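PDB 3H41: NLP/P60 family protein from Bacillus cereus ATCC 10987, which probably cleaves the gamma-D-glutamyl-L-lysine bond of murein peptides as a cysteine peptidase, releasing L-Ala-gamma-D-Glu in the breakdown of bacterial cell walls. Local coordinates for residues D12-T17 and V37-W42; L66-T71 and H85-P90; V120-P125 and Y144-P149; G242-K247 and G305-L310. All coordinates share one frame; numbering follows the deposited sequence.

Contact 1 of 4, residues D12-T17 and V37-W42; sequences DVSAAT and VDLWKW
Val37 sets its two methyl branches against the backbone bend at Val13 to Ala15. Its CG1 lies 3.8 Å from Val13 CB, and the two valine side chains cross at about a right angle. Val37 CG2 comes to 3.1 Å from Ser14 OG, a tight methyl-to-hydroxyl approach without a hydrogen bond. The Val37 branches divide this work because CG1 stands anti to the carbonyl carbon (chi1 -64°) and CG2 falls between the backbone N and that carbon. Two residues on, Leu39 brings CD1 to 3.7 Å from Ala15 CB. Thr17 and Trp42 meet loosely, with Thr17 OG1 oblique to the indole ring. Thr17 OG1 bonds to Gln63, and Trp42 NE1 to Asp29. Asp38 caps the helix 39-45, its OD1 taking the N-H of Lys41. The contact packs Val37 and the first turn of this helix against residues 13-14 and the start of strand 15-19. That strand pairs with strand 60-65, which carries the substrate-binding Glu61. No direct hydrogen bond joins the two segments. One water accepts from both Ser14 N and Val37 N, so cohesion here is mainly apolar, with one water bridging two backbone N-H groups.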
loop_
_atom_site.group_PDB
_atom_site.type_symbol
_atom_site.label_atom_id
_atom_site.label_comp_id
_atom_site.label_asym_id
_atom_site.label_seq_id
_atom_site.Cartn_x
_atom_site.Cartn_y
_atom_site.Cartn_z
ATOM N N ASP A 12 -0.130 5.553 13.229
ATOM C CA ASP A 12 -1.119 5.335 14.282
ATOM C C ASP A 12 -2.536 5.362 13.721
ATOM O O ASP A 12 -3.486 5.383 14.482
ATOM C CB ASP A 12 -0.936 6.354 15.428
ATOM C CG ASP A 12 -1.718 5.969 16.704
ATOM O OD1 ASP A 12 -1.700 4.790 17.075
ATOM O OD2 ASP A 12 -2.380 6.841 17.322
ATOM N N VAL A 13 -2.670 5.317 12.383
ATOM C CA VAL A 13 -3.981 5.304 11.751
ATOM C C VAL A 13 -3.993 4.149 10.774
ATOM O O VAL A 13 -2.929 3.576 10.425
ATOM C CB VAL A 13 -4.334 6.693 11.050
ATOM C CG1 VAL A 13 -4.632 7.747 12.111
ATOM C CG2 VAL A 13 -3.224 7.152 10.095
ATOM N N SER A 14 -5.181 3.771 10.323
ATOM C CA SER A 14 -5.265 2.602 9.418
ATOM C C SER A 14 -4.371 2.815 8.195
ATOM O O SER A 14 -3.573 1.945 7.831
ATOM C CB SER A 14 -6.693 2.305 9.019
ATOM O OG SER A 14 -7.274 3.456 8.416
ATOM N N ALA A 15 -4.472 3.987 7.594
ATOM C CA ALA A 15 -3.504 4.403 6.602
ATOM C C ALA A 15 -3.304 5.928 6.616
ATOM O O ALA A 15 -4.282 6.713 6.693
ATOM C CB ALA A 15 -3.856 3.864 5.209
ATOM N N ALA A 16 -2.029 6.325 6.671
ATOM C CA ALA A 16 -1.630 7.737 6.587
ATOM C C ALA A 16 -1.274 8.098 5.151
ATOM O O ALA A 16 -0.542 7.393 4.484
ATOM C CB ALA A 16 -0.450 8.046 7.487
ATOM N N THR A 17 -1.741 9.267 4.725
ATOM C CA THR A 17 -1.463 9.777 3.397
ATOM C C THR A 17 -0.374 10.829 3.535
ATOM O O THR A 17 -0.490 11.734 4.370
ATOM C CB THR A 17 -2.751 10.378 2.852
ATOM O OG1 THR A 17 -3.733 9.331 2.787
ATOM C CG2 THR A 17 -2.541 10.960 1.444
ATOM N N VAL A 37 -8.655 8.156 10.887
ATOM C CA VAL A 37 -9.046 8.523 9.531
ATOM C C VAL A 37 -10.421 7.977 9.192
ATOM O O VAL A 37 -10.888 7.041 9.837
ATOM C CB VAL A 37 -8.022 7.998 8.490
ATOM C CG1 VAL A 37 -6.649 8.655 8.696
ATOM C CG2 VAL A 37 -7.883 6.455 8.471
ATOM N N ASP A 38 -11.052 8.533 8.147
ATOM C CA ASP A 38 -12.159 7.850 7.478
ATOM C C ASP A 38 -11.949 7.872 5.972
ATOM O O ASP A 38 -12.364 8.801 5.279
ATOM C CB ASP A 38 -13.503 8.467 7.864
ATOM C CG ASP A 38 -14.684 7.688 7.298
ATOM O OD1 ASP A 38 -14.536 6.821 6.384
ATOM O OD2 ASP A 38 -15.780 7.961 7.771
ATOM N N LEU A 39 -11.268 6.854 5.473
ATOM C CA LEU A 39 -10.816 6.849 4.091
ATOM C C LEU A 39 -11.899 6.477 3.088
ATOM O O LEU A 39 -11.765 6.822 1.903
ATOM C CB LEU A 39 -9.601 5.926 3.927
ATOM C CG LEU A 39 -8.350 6.407 4.698
ATOM C CD1 LEU A 39 -7.170 5.438 4.607
ATOM C CD2 LEU A 39 -7.921 7.801 4.249
ATOM N N TRP A 40 -12.936 5.762 3.518
ATOM C CA TRP A 40 -14.110 5.578 2.657
ATOM C C TRP A 40 -14.861 6.905 2.485
ATOM O O TRP A 40 -15.249 7.267 1.373
ATOM C CB TRP A 40 -15.057 4.475 3.147
ATOM C CG TRP A 40 -14.489 3.090 3.133
ATOM C CD1 TRP A 40 -14.441 2.250 4.182
ATOM C CD2 TRP A 40 -13.863 2.382 2.025
ATOM N NE1 TRP A 40 -13.875 1.065 3.823
ATOM C CE2 TRP A 40 -13.493 1.125 2.508
ATOM C CE3 TRP A 40 -13.598 2.691 0.690
ATOM C CZ2 TRP A 40 -12.863 0.181 1.722
ATOM C CZ3 TRP A 40 -12.989 1.733 -0.118
ATOM C CH2 TRP A 40 -12.610 0.498 0.411
ATOM N N LYS A 41 -15.078 7.641 3.568
ATOM C CA LYS A 41 -15.606 8.989 3.433
ATOM C C LYS A 41 -14.755 9.859 2.520
ATOM O O LYS A 41 -15.295 10.567 1.671
ATOM C CB LYS A 41 -15.722 9.695 4.771
ATOM C CG LYS A 41 -16.359 11.069 4.650
ATOM C CD LYS A 41 -16.273 11.881 5.955
ATOM C CE LYS A 41 -17.560 11.922 6.723
ATOM N NZ LYS A 41 -17.593 13.164 7.561
ATOM N N TRP A 42 -13.433 9.813 2.675
ATOM C CA TRP A 42 -12.559 10.629 1.834
ATOM C C TRP A 42 -12.738 10.331 0.340
ATOM O O TRP A 42 -13.068 11.226 -0.451
ATOM C CB TRP A 42 -11.116 10.398 2.205
ATOM C CG TRP A 42 -10.144 11.222 1.442
ATOM C CD1 TRP A 42 -10.212 12.573 1.217
ATOM C CD2 TRP A 42 -8.914 10.785 0.889
ATOM N NE1 TRP A 42 -9.113 12.985 0.512
ATOM C CE2 TRP A 42 -8.290 11.918 0.310
ATOM C CE3 TRP A 42 -8.283 9.527 0.771
ATOM C CZ2 TRP A 42 -7.072 11.833 -0.360
ATOM C CZ3 TRP A 42 -7.080 9.449 0.131
ATOM C CH2 TRP A 42 -6.465 10.588 -0.425
HETATM O O HOH W 1 -7.401 5.299 11.661
#

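Contact 2 of 4, residues L66-T71 and H85-P90; sequences LGQEVT and HGQPTP
His85 reaches across to strand 69-76. Its CB lies 3.4 Å from Glu69 O, the same oxygen that accepts the backbone N-H of His85. CG follows over that carbonyl, and one ring face lies against Glu69 C and Val70 N. ND1 and CE1 run beside the Glu69 side chain, with CE1 3.2 Å from Glu69 OE2; the carboxylate and ring planes are turned 46° apart. At the tip, His85 NE2 donates to Thr71 OG1 at 2.7 Å, with the oxygen almost exactly in the ring plane. Gln68 NE2 holds the backbone carbonyl, 3.0 Å from His85 O and almost in line with the C=O bond. Gln68 gets there because its chain is extended, with CG trans to the backbone N (chi1 -163°). A water accepts from Gln68 NE2 and Gln87 NE2. The contact lies in the N-terminal SH3-type domain and ties the loop after strand 79-84 back to strand 69-76. Gln87 OE1 bonds to Thr62 and its NE2 to Gln63 O, and its side chain packs on the substrate-binding Tyr96. Glu69 OE2 has a salt bridge to Lys8, and Thr71 OG1 also bonds to Glu94. The two carboxylates may favour a protonated His85, though Lys8 would offset part of the effect.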
loop_
_atom_site.group_PDB
_atom_site.type_symbol
_atom_site.label_atom_id
_atom_site.label_comp_id
_atom_site.label_asym_id
_atom_site.label_seq_id
_atom_site.Cartn_x
_atom_site.Cartn_y
_atom_site.Cartn_z
ATOM N N LEU A 66 -1.015 1.449 9.251
ATOM C CA LEU A 66 -0.960 1.243 10.690
ATOM C C LEU A 66 0.227 0.362 11.065
ATOM O O LEU A 66 0.417 -0.730 10.501
ATOM C CB LEU A 66 -2.251 0.596 11.177
ATOM C CG LEU A 66 -2.315 0.377 12.689
ATOM C CD1 LEU A 66 -2.611 1.676 13.372
ATOM C CD2 LEU A 66 -3.391 -0.726 12.995
ATOM N N GLY A 67 1.033 0.850 12.001
ATOM C CA GLY A 67 2.202 0.118 12.467
ATOM C C GLY A 67 3.482 0.219 11.666
ATOM O O GLY A 67 4.538 -0.218 12.144
ATOM N N GLN A 68 3.420 0.760 10.442
ATOM C CA GLN A 68 4.615 0.920 9.629
ATOM C C GLN A 68 5.541 1.934 10.312
ATOM O O GLN A 68 5.063 2.909 10.931
ATOM C CB GLN A 68 4.241 1.366 8.205
ATOM C CG GLN A 68 5.324 1.175 7.159
ATOM C CD GLN A 68 4.781 1.035 5.713
ATOM O OE1 GLN A 68 3.562 1.198 5.432
ATOM N NE2 GLN A 68 5.692 0.705 4.795
ATOM N N GLU A 69 6.849 1.651 10.256
ATOM C CA GLU A 69 7.842 2.500 10.910
ATOM C C GLU A 69 8.273 3.618 9.963
ATOM O O GLU A 69 8.404 3.405 8.761
ATOM C CB GLU A 69 9.068 1.697 11.293
ATOM C CG GLU A 69 10.036 2.461 12.201
ATOM C CD GLU A 69 11.190 1.578 12.705
ATOM O OE1 GLU A 69 10.942 0.408 13.076
ATOM O OE2 GLU A 69 12.340 2.057 12.738
ATOM N N VAL A 70 8.508 4.792 10.528
ATOM C CA VAL A 70 8.996 5.914 9.781
ATOM C C VAL A 70 10.162 6.568 10.553
ATOM O O VAL A 70 10.254 6.426 11.779
ATOM C CB VAL A 70 7.885 6.998 9.516
ATOM C CG1 VAL A 70 6.612 6.356 8.864
ATOM C CG2 VAL A 70 7.540 7.795 10.776
ATOM N N THR A 71 11.007 7.287 9.815
ATOM C CA THR A 71 11.986 8.195 10.410
ATOM C C THR A 71 11.477 9.633 10.262
ATOM O O THR A 71 11.225 10.072 9.141
ATOM C CB THR A 71 13.370 8.062 9.730
ATOM O OG1 THR A 71 13.813 6.693 9.791
ATOM C CG2 THR A 71 14.442 9.086 10.380
ATOM N N HIS A 85 9.745 3.511 5.977
ATOM C CA HIS A 85 10.612 2.356 5.823
ATOM C C HIS A 85 9.810 1.304 5.052
ATOM O O HIS A 85 8.589 1.145 5.255
ATOM C CB HIS A 85 10.982 1.763 7.191
ATOM C CG HIS A 85 11.769 2.683 8.086
ATOM N ND1 HIS A 85 12.423 2.232 9.219
ATOM C CD2 HIS A 85 12.019 4.010 8.015
ATOM C CE1 HIS A 85 13.040 3.247 9.801
ATOM N NE2 HIS A 85 12.794 4.342 9.104
ATOM N N GLY A 86 10.500 0.598 4.176
ATOM C CA GLY A 86 9.900 -0.527 3.472
ATOM C C GLY A 86 9.239 -0.163 2.166
ATOM O O GLY A 86 8.619 -1.016 1.535
ATOM N N GLN A 87 9.410 1.094 1.748
ATOM C CA GLN A 87 8.940 1.553 0.465
ATOM C C GLN A 87 10.123 2.081 -0.320
ATOM O O GLN A 87 10.449 3.267 -0.261
ATOM C CB GLN A 87 7.837 2.595 0.646
ATOM C CG GLN A 87 6.556 1.988 1.241
ATOM C CD GLN A 87 5.363 2.929 1.149
ATOM O OE1 GLN A 87 5.465 4.026 0.586
ATOM N NE2 GLN A 87 4.232 2.520 1.737
ATOM N N PRO A 88 10.809 1.187 -1.037
ATOM C CA PRO A 88 12.060 1.635 -1.679
ATOM C C PRO A 88 11.870 2.698 -2.768
ATOM O O PRO A 88 10.878 2.680 -3.505
ATOM C CB PRO A 88 12.621 0.349 -2.279
ATOM C CG PRO A 88 12.009 -0.751 -1.461
ATOM C CD PRO A 88 10.614 -0.261 -1.197
ATOM N N THR A 89 12.790 3.656 -2.804
ATOM C CA THR A 89 12.788 4.688 -3.821
ATOM C C THR A 89 14.228 5.176 -4.027
ATOM O O THR A 89 14.983 5.272 -3.061
ATOM C CB THR A 89 11.900 5.883 -3.435
ATOM O OG1 THR A 89 12.157 6.983 -4.323
ATOM C CG2 THR A 89 12.084 6.296 -1.953
ATOM N N PRO A 90 14.605 5.473 -5.277
ATOM C CA PRO A 90 15.930 6.088 -5.492
ATOM C C PRO A 90 16.051 7.486 -4.892
ATOM O O PRO A 90 17.161 8.003 -4.820
ATOM C CB PRO A 90 16.055 6.177 -7.025
ATOM C CG PRO A 90 14.660 6.119 -7.533
ATOM C CD PRO A 90 13.891 5.247 -6.535
HETATM O O HOH W 2 4.668 -0.651 2.032
#

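Contact 3 of 4, residues V120-P125 and Y144-P149; sequences VLVTKP and YNTRLP
Tyr144 lays its ring edge along the backbone of Thr123 and Lys124. Its CB comes to 3.3 Å from Lys124 O, and Tyr144 CD1 to 3.5 Å from Thr123 C; both backbone atoms lie near the ring plane. CG sits trans to the backbone N (chi1 -176°), which lays the ring beside these two residues. The hydroxyl bonds to Ser226, and Phe199 meets the ring edge-to-face. Tyr144 N donates to Pro125 O at 2.9 Å.

The strands 119-122 and 147-153 are antiparallel neighbours in the sheet of the second SH3b domain. Val120 and Leu148 form a hydrogen-bonded pair, joined by both of their backbone N-H groups. Leu121 and Arg147 are the non-hydrogen-bonded pair next to it. Beyond these pairs two more backbone bonds follow, Val122 N to Thr146 O and Asn145 N to Val122 O, the latter 2.9 Å long and 176° at the hydrogen.

Leu121 and Arg147 run alongside each other in the same direction. Leu121 CD1 rests over one face of the guanidinium, 3.5 Å from Arg147 NE and towards its rim. The arginine is bent at chi2 (102°) and turns back towards Asn145. There Arg147 NE and NH2 both donate to Asn145 OD1, NH2 at 3.1 Å, which holds the guanidinium over the leucine. NH1 bonds to Gln181.

Val122 turns towards Thr146, its CG2 3.9 Å from Thr146 CB. Its other branch, Val122 CG1, lies 4.0 Å from Tyr144 N. The Thr146 hydroxyl bonds to Ser143 O. On the face bearing Val120 and Leu148, both side chains pack on Val160 of strand 157-161.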
loop_
_atom_site.group_PDB
_atom_site.type_symbol
_atom_site.label_atom_id
_atom_site.label_comp_id
_atom_site.label_asym_id
_atom_site.label_seq_id
_atom_site.Cartn_x
_atom_site.Cartn_y
_atom_site.Cartn_z
ATOM N N VAL A 120 0.853 -10.840 12.732
ATOM C CA VAL A 120 -0.317 -11.167 11.975
ATOM C C VAL A 120 -0.355 -10.209 10.805
ATOM O O VAL A 120 -0.160 -8.998 10.981
ATOM C CB VAL A 120 -1.614 -10.986 12.818
ATOM C CG1 VAL A 120 -2.870 -11.215 11.940
ATOM C CG2 VAL A 120 -1.609 -11.950 14.023
ATOM N N LEU A 121 -0.539 -10.759 9.614
ATOM C CA LEU A 121 -0.665 -9.975 8.389
ATOM C C LEU A 121 -2.139 -10.038 7.991
ATOM O O LEU A 121 -2.727 -11.115 7.925
ATOM C CB LEU A 121 0.220 -10.532 7.279
ATOM C CG LEU A 121 0.239 -9.608 6.030
ATOM C CD1 LEU A 121 1.597 -9.204 5.610
ATOM C CD2 LEU A 121 -0.460 -10.369 4.914
ATOM N N VAL A 122 -2.758 -8.888 7.778
ATOM C CA VAL A 122 -4.154 -8.850 7.454
ATOM C C VAL A 122 -4.277 -9.274 5.969
ATOM O O VAL A 122 -3.610 -8.698 5.117
ATOM C CB VAL A 122 -4.705 -7.438 7.661
ATOM C CG1 VAL A 122 -6.136 -7.336 7.164
ATOM C CG2 VAL A 122 -4.621 -7.061 9.106
ATOM N N THR A 123 -5.118 -10.261 5.679
ATOM C CA THR A 123 -5.115 -10.928 4.377
ATOM C C THR A 123 -6.439 -10.794 3.594
ATOM O O THR A 123 -6.599 -11.398 2.551
ATOM C CB THR A 123 -4.726 -12.423 4.517
ATOM O OG1 THR A 123 -5.517 -13.030 5.550
ATOM C CG2 THR A 123 -3.236 -12.537 4.867
ATOM N N LYS A 124 -7.395 -10.058 4.130
ATOM C CA LYS A 124 -8.556 -9.609 3.374
ATOM C C LYS A 124 -8.392 -8.126 2.982
ATOM O O LYS A 124 -7.635 -7.403 3.603
ATOM C CB LYS A 124 -9.821 -9.765 4.214
ATOM C CG LYS A 124 -10.141 -11.219 4.547
ATOM C CD LYS A 124 -10.777 -11.904 3.354
ATOM C CE LYS A 124 -11.377 -13.268 3.748
ATOM N NZ LYS A 124 -10.301 -14.221 4.171
ATOM N N PRO A 125 -9.152 -7.662 1.984
ATOM C CA PRO A 125 -8.958 -6.273 1.500
ATOM C C PRO A 125 -8.970 -5.212 2.602
ATOM O O PRO A 125 -8.100 -4.339 2.670
ATOM C CB PRO A 125 -10.138 -6.086 0.542
ATOM C CG PRO A 125 -10.389 -7.494 0.017
ATOM C CD PRO A 125 -10.201 -8.377 1.221
ATOM N N TYR A 144 -5.630 -4.722 4.234
ATOM C CA TYR A 144 -4.755 -5.734 3.679
ATOM C C TYR A 144 -3.318 -5.246 3.828
ATOM O O TYR A 144 -2.993 -4.080 3.571
ATOM C CB TYR A 144 -5.065 -5.934 2.177
ATOM C CG TYR A 144 -4.242 -7.035 1.580
ATOM C CD1 TYR A 144 -4.550 -8.361 1.841
ATOM C CD2 TYR A 144 -3.102 -6.763 0.822
ATOM C CE1 TYR A 144 -3.777 -9.393 1.317
ATOM C CE2 TYR A 144 -2.302 -7.802 0.304
ATOM C CZ TYR A 144 -2.655 -9.127 0.575
ATOM O OH TYR A 144 -1.910 -10.221 0.127
ATOM N N ASN A 145 -2.469 -6.147 4.283
ATOM C CA ASN A 145 -1.009 -5.931 4.347
ATOM C C ASN A 145 -0.547 -5.187 5.596
ATOM O O ASN A 145 0.637 -4.901 5.727
ATOM C CB ASN A 145 -0.467 -5.217 3.101
ATOM C CG ASN A 145 1.048 -5.343 2.972
ATOM O OD1 ASN A 145 1.626 -6.422 3.208
ATOM N ND2 ASN A 145 1.705 -4.222 2.633
ATOM N N THR A 146 -1.477 -4.864 6.487
ATOM C CA THR A 146 -1.167 -4.366 7.845
ATOM C C THR A 146 -0.509 -5.513 8.626
ATOM O O THR A 146 -0.972 -6.658 8.528
ATOM C CB THR A 146 -2.448 -3.891 8.542
ATOM O OG1 THR A 146 -3.068 -2.805 7.774
ATOM C CG2 THR A 146 -2.172 -3.454 10.013
ATOM N N ARG A 147 0.582 -5.222 9.338
ATOM C CA ARG A 147 1.272 -6.197 10.159
ATOM C C ARG A 147 1.306 -5.706 11.590
ATOM O O ARG A 147 1.764 -4.608 11.842
ATOM C CB ARG A 147 2.703 -6.438 9.699
ATOM C CG ARG A 147 2.851 -6.908 8.270
ATOM C CD ARG A 147 3.285 -5.748 7.341
ATOM N NE ARG A 147 3.388 -6.218 5.961
ATOM C CZ ARG A 147 4.382 -6.978 5.491
ATOM N NH1 ARG A 147 5.412 -7.319 6.254
ATOM N NH2 ARG A 147 4.358 -7.385 4.242
ATOM N N LEU A 148 0.818 -6.526 12.520
ATOM C CA LEU A 148 0.881 -6.204 13.935
ATOM C C LEU A 148 1.418 -7.395 14.733
ATOM O O LEU A 148 1.100 -8.556 14.427
ATOM C CB LEU A 148 -0.489 -5.781 14.450
ATOM C CG LEU A 148 -1.092 -4.529 13.798
ATOM C CD1 LEU A 148 -2.592 -4.482 14.063
ATOM C CD2 LEU A 148 -0.427 -3.232 14.258
ATOM N N PRO A 149 2.212 -7.115 15.768
ATOM C CA PRO A 149 2.774 -8.242 16.535
ATOM C C PRO A 149 1.700 -9.165 17.136
ATOM O O PRO A 149 0.706 -8.688 17.693
ATOM C CB PRO A 149 3.545 -7.549 17.659
ATOM C CG PRO A 149 3.824 -6.174 17.178
ATOM C CD PRO A 149 2.686 -5.820 16.269
#

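Contact 4 of 4, residues G242-K247 and G305-L310; sequences GVAVDK and GARRYL
Two torsions, chi1 (-70°) and chi2 (-80°), bend the Arg307 chain towards Ala244 on the neighbouring strand. The guanidinium then lies across the backbone there, with Ala244 CA over one face. Arg307 NH1 donates to Gly242 O at 3.0 Å, in a bent bond and from above the carbonyl plane. Arg308 starts differently, with CG trans to the backbone N and a turn at chi3 (-57°). Its side chain crosses Val245 at about a right angle. Val245 CG2 is 3.5 Å from Arg308 CB and also sits over a face of the guanidinium. Arg308 NH2 makes a salt bridge to Asp254 and bonds to His249 O, which fixes the group there.

Strand 243-245 is an outermost strand of the antiparallel sheet in the NlpC/P60 catalytic domain, and it pairs with strand 303-308. Val243 and Arg308 form a hydrogen-bonded pair, with Val243 N to Arg308 O at 2.9 Å and Arg308 N to Val243 O at 2.8 Å. Val245 N bonds to Ala306 O. Val245 CB and Ala306 CB also touch, 4.1 Å apart.

At the other end of the strand Gly242 CA lies over one face of the Tyr309 ring, 4.0 Å from its centroid and displaced towards the rim, a CH-pi contact. The Tyr309 hydroxyl bonds to Gln238 O, and the ring also packs on Leu255 of strand 255-259.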
loop_
_atom_site.group_PDB
_atom_site.type_symbol
_atom_site.label_atom_id
_atom_site.label_comp_id
_atom_site.label_asym_id
_atom_site.label_seq_id
_atom_site.Cartn_x
_atom_site.Cartn_y
_atom_site.Cartn_z
ATOM N N GLY A 242 14.226 -6.120 -10.471
ATOM C CA GLY A 242 13.913 -7.454 -10.944
ATOM C C GLY A 242 14.630 -7.770 -12.262
ATOM O O GLY A 242 15.492 -7.034 -12.676
ATOM N N VAL A 243 14.234 -8.843 -12.922
ATOM C CA VAL A 243 14.911 -9.321 -14.121
ATOM C C VAL A 243 14.117 -8.969 -15.398
ATOM O O VAL A 243 12.924 -9.247 -15.526
ATOM C CB VAL A 243 15.178 -10.855 -14.023
ATOM C CG1 VAL A 243 15.835 -11.385 -15.281
ATOM C CG2 VAL A 243 16.065 -11.141 -12.817
ATOM N N ALA A 244 14.802 -8.346 -16.341
ATOM C CA ALA A 244 14.202 -8.001 -17.611
ATOM C C ALA A 244 13.626 -9.201 -18.335
ATOM O O ALA A 244 14.276 -10.232 -18.428
ATOM C CB ALA A 244 15.258 -7.308 -18.500
ATOM N N VAL A 245 12.405 -9.071 -18.856
ATOM C CA VAL A 245 11.718 -10.157 -19.555
ATOM C C VAL A 245 11.328 -9.651 -20.946
ATOM O O VAL A 245 10.863 -8.516 -21.083
ATOM C CB VAL A 245 10.417 -10.584 -18.801
ATOM C CG1 VAL A 245 9.620 -11.630 -19.612
ATOM C CG2 VAL A 245 10.751 -11.142 -17.397
ATOM N N ASP A 246 11.519 -10.477 -21.966
ATOM C CA ASP A 246 11.171 -10.083 -23.347
ATOM C C ASP A 246 9.729 -10.479 -23.651
ATOM O O ASP A 246 9.195 -11.423 -23.074
ATOM C CB ASP A 246 12.174 -10.672 -24.366
ATOM C CG ASP A 246 12.057 -12.186 -24.520
ATOM O OD1 ASP A 246 11.035 -12.672 -25.040
ATOM O OD2 ASP A 246 13.010 -12.897 -24.135
ATOM N N LYS A 247 9.091 -9.726 -24.539
ATOM C CA LYS A 247 7.660 -9.880 -24.837
ATOM C C LYS A 247 7.280 -11.340 -25.103
ATOM O O LYS A 247 6.228 -11.816 -24.657
ATOM C CB LYS A 247 7.285 -8.988 -26.027
ATOM C CG LYS A 247 5.861 -9.148 -26.584
ATOM C CD LYS A 247 4.878 -8.112 -26.059
ATOM C CE LYS A 247 3.587 -8.195 -26.824
ATOM N NZ LYS A 247 3.032 -9.558 -26.743
ATOM N N GLY A 305 8.212 -2.687 -21.782
ATOM C CA GLY A 305 9.007 -3.805 -21.244
ATOM C C GLY A 305 8.355 -4.481 -20.042
ATOM O O GLY A 305 7.262 -4.120 -19.637
ATOM N N ALA A 306 9.009 -5.513 -19.527
ATOM C CA ALA A 306 8.447 -6.326 -18.466
ATOM C C ALA A 306 9.563 -6.776 -17.538
ATOM O O ALA A 306 10.724 -6.944 -17.977
ATOM C CB ALA A 306 7.660 -7.523 -19.042
ATOM N N ARG A 307 9.225 -6.924 -16.253
ATOM C CA ARG A 307 10.181 -7.352 -15.221
ATOM C C ARG A 307 9.643 -8.550 -14.434
ATOM O O ARG A 307 8.426 -8.627 -14.141
ATOM C CB ARG A 307 10.412 -6.203 -14.253
ATOM C CG ARG A 307 11.180 -5.056 -14.834
ATOM C CD ARG A 307 12.681 -5.423 -14.801
ATOM N NE ARG A 307 13.414 -4.768 -15.831
ATOM C CZ ARG A 307 14.707 -4.471 -15.763
ATOM N NH1 ARG A 307 15.456 -4.744 -14.685
ATOM N NH2 ARG A 307 15.245 -3.871 -16.787
ATOM N N ARG A 308 10.545 -9.456 -14.057
ATOM C CA ARG A 308 10.194 -10.616 -13.241
ATOM C C ARG A 308 10.836 -10.531 -11.853
ATOM O O ARG A 308 12.020 -10.271 -11.695
ATOM C CB ARG A 308 10.573 -11.911 -13.960
ATOM C CG ARG A 308 10.179 -13.229 -13.246
ATOM C CD ARG A 308 10.387 -14.441 -14.171
ATOM N NE ARG A 308 9.608 -14.240 -15.380
ATOM C CZ ARG A 308 9.823 -14.798 -16.558
ATOM N NH1 ARG A 308 10.823 -15.660 -16.746
ATOM N NH2 ARG A 308 9.037 -14.468 -17.569
ATOM N N TYR A 309 10.009 -10.729 -10.835
ATOM C CA TYR A 309 10.418 -10.522 -9.459
ATOM C C TYR A 309 10.370 -11.844 -8.682
ATOM O O TYR A 309 10.913 -11.942 -7.582
ATOM C CB TYR A 309 9.514 -9.453 -8.824
ATOM C CG TYR A 309 9.928 -8.008 -9.128
ATOM C CD1 TYR A 309 10.796 -7.343 -8.288
ATOM C CD2 TYR A 309 9.413 -7.306 -10.225
ATOM C CE1 TYR A 309 11.177 -5.999 -8.541
ATOM C CE2 TYR A 309 9.784 -5.985 -10.488
ATOM C CZ TYR A 309 10.668 -5.335 -9.639
ATOM O OH TYR A 309 11.044 -4.012 -9.868
ATOM N N LEU A 310 9.736 -12.855 -9.269
ATOM C CA LEU A 310 9.669 -14.187 -8.671
ATOM C C LEU A 310 10.967 -14.925 -8.949
ATOM O O LEU A 310 11.485 -14.877 -10.075
ATOM C CB LEU A 310 8.530 -14.982 -9.278
ATOM C CG LEU A 310 7.123 -14.524 -8.908
ATOM C CD1 LEU A 310 6.092 -15.359 -9.634
ATOM C CD2 LEU A 310 6.930 -14.627 -7.397
HETATM O O HOH W 3 11.790 -6.186 -20.643
#

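How the contacts relate
Contacts 1 and 3 are buried, contact 2 is partly buried, and contact 4 lies at the surface, about 34 Å from contact 1 between centres. Contacts 1 and 2 touch, with a probable hydrogen bond from Leu66 N to Ser14 O. Leu66 also packs on Thr146 and Leu148 of contact 3, so this one residue joins the first three contacts and links the two SH3-type domains. Contact 4 belongs to the catalytic domain and touches none of them. Contacts 3 and 4 both pair antiparallel strands, with an arginine guanidinium against an aliphatic neighbour. Contact 1 relies on apolar packing and a water, whereas contact 2 relies mostly on side-chain hydrogen bonds, with one backbone bond.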